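Local coordinates for protein glyceraldehyde-3-phosphate dehydrogenase (Sulfolobus solfataricus, PDB 1B7G) that oxidises and phosphorylates D-glyceraldehyde 3-phosphate to 1,3-bisphosphoglycerate in glycolysis, using NADP in preference to NAD as its cofactor, at residues 102-106 against 311-316. The protein carries 1 engineered substitution. Residues are numbered along the deposited sequence; the frame is centred on the assembly and turned at random.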
# COMPACT_ATOMS: atom_id res chain seq x y z
N ARG A 102 32.23 -16.70 -5.06
CA ARG A 102 31.28 -16.24 -4.04
C ARG A 102 30.00 -17.08 -4.05
O ARG A 102 29.50 -17.34 -5.14
CB ARG A 102 30.93 -14.77 -4.29
CG ARG A 102 32.12 -13.82 -4.12
CD ARG A 102 32.49 -13.65 -2.65
NE ARG A 102 33.57 -12.70 -2.45
CZ ARG A 102 34.86 -12.99 -2.34
NH1 ARG A 102 35.30 -14.24 -2.40
NH2 ARG A 102 35.74 -12.01 -2.16
N ASN A 103 29.53 -17.50 -2.88
CA ASN A 103 28.29 -18.25 -2.74
C ASN A 103 27.13 -17.35 -3.24
O ASN A 103 27.29 -16.13 -3.22
CB ASN A 103 28.03 -18.63 -1.29
CG ASN A 103 28.86 -19.77 -0.76
OD1 ASN A 103 29.79 -20.24 -1.41
ND2 ASN A 103 28.53 -20.28 0.42
N ALA A 104 26.05 -17.98 -3.73
CA ALA A 104 24.93 -17.19 -4.22
C ALA A 104 23.55 -17.85 -4.05
O ALA A 104 23.42 -19.06 -4.14
CB ALA A 104 25.12 -16.81 -5.65
N ILE A 105 22.55 -17.00 -3.81
CA ILE A 105 21.16 -17.44 -3.65
C ILE A 105 20.37 -16.98 -4.89
O ILE A 105 20.42 -15.77 -5.18
CB ILE A 105 20.49 -16.79 -2.43
CG1 ILE A 105 21.33 -16.84 -1.14
CG2 ILE A 105 19.13 -17.44 -2.18
CD1 ILE A 105 21.69 -18.23 -0.69
N PHE A 106 19.69 -17.90 -5.58
CA PHE A 106 18.96 -17.43 -6.78
C PHE A 106 17.45 -17.51 -6.58
O PHE A 106 16.97 -18.14 -5.65
CB PHE A 106 19.37 -18.15 -8.04
CG PHE A 106 20.79 -18.13 -8.49
CD1 PHE A 106 21.69 -19.06 -7.99
CD2 PHE A 106 21.24 -17.24 -9.43
CE1 PHE A 106 22.99 -19.08 -8.43
CE2 PHE A 106 22.54 -17.22 -9.86
CZ PHE A 106 23.42 -18.17 -9.36
N ALA A 311 18.10 -18.92 3.53
CA ALA A 311 18.96 -19.52 2.56
C ALA A 311 20.41 -19.02 2.79
O ALA A 311 21.34 -19.80 2.57
CB ALA A 311 18.54 -19.29 1.11
N ILE A 312 20.56 -17.74 3.09
CA ILE A 312 21.90 -17.22 3.38
C ILE A 312 22.49 -18.02 4.55
O ILE A 312 23.58 -18.53 4.47
CB ILE A 312 21.86 -15.73 3.75
CG1 ILE A 312 21.60 -14.88 2.50
CG2 ILE A 312 23.16 -15.30 4.42
CD1 ILE A 312 21.04 -13.49 2.75
N ARG A 313 21.71 -18.20 5.60
CA ARG A 313 22.19 -18.93 6.76
C ARG A 313 22.51 -20.37 6.45
O ARG A 313 23.56 -20.86 6.92
CB ARG A 313 21.21 -18.79 7.93
CG ARG A 313 21.06 -17.34 8.36
CD ARG A 313 20.98 -17.19 9.88
NE ARG A 313 20.78 -15.77 10.23
CZ ARG A 313 19.60 -15.16 10.23
NH1 ARG A 313 18.46 -15.80 9.92
NH2 ARG A 313 19.61 -13.87 10.56
N ALA A 314 21.70 -21.07 5.63
CA ALA A 314 22.00 -22.43 5.26
C ALA A 314 23.30 -22.55 4.46
O ALA A 314 24.21 -23.31 4.78
CB ALA A 314 20.88 -23.04 4.41
N SER A 315 23.39 -21.80 3.38
CA SER A 315 24.55 -21.79 2.52
C SER A 315 25.85 -21.55 3.32
O SER A 315 26.84 -22.23 3.08
CB SER A 315 24.43 -20.65 1.52
OG SER A 315 25.39 -20.63 0.52
N MET A 316 25.81 -20.57 4.22
CA MET A 316 27.02 -20.19 4.98
C MET A 316 27.14 -20.96 6.28
O MET A 316 28.02 -20.65 7.08
CB MET A 316 26.98 -18.71 5.31
CG MET A 316 26.82 -17.77 4.14
SD MET A 316 28.23 -17.83 3.01
CE MET A 316 29.44 -16.98 4.03
O HOH W 1 29.44 -22.15 2.45
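Ile105, on strand 103-106 of the parallel Rossmann-type sheet, packs against the C-terminal turn of helix 304-315, which returns from the C-terminal part of the chain to pack on one face of the sheet, across strands 80-83, 103-106 and 133-136. The axes of strand 103-106 and of 311-315 run roughly antiparallel, at 146°, and approach to 8.9 Å. The tight part is apolar. Ile105 CD1 lies 3.8 Å from Ala311 CB and bears on the Ala311 carbonyl, while Ile105 CG2 meets the same methyl. With chi1 at -48°, CG1 stands beside the backbone N and faces Ile312, whose side chain crosses that of Ile105 at about a right angle, CG1 to CG1 4.1 Å. Trimming Ile105 to an alanine would probably open a gap beside the Ala311 methyl and cost Ile312 its contact with strand 103-106, leaving that with Val82. Toward the helix C-terminus the contact turns polar and looser, around the partly exposed Asn103 and Met316. Asn103 ND2 makes a weak, bent bond to Ser315 OG (3.2 Å, 121°), a hydroxyl also hydrogen-bonded to the Lys131 carbonyl. Met316 SD sits 3.6 Å from the same amide nitrogen. A water adds a second link, accepting from Asn103 ND2 at 2.9 Å and donating to Ser315 O at 2.7 Å.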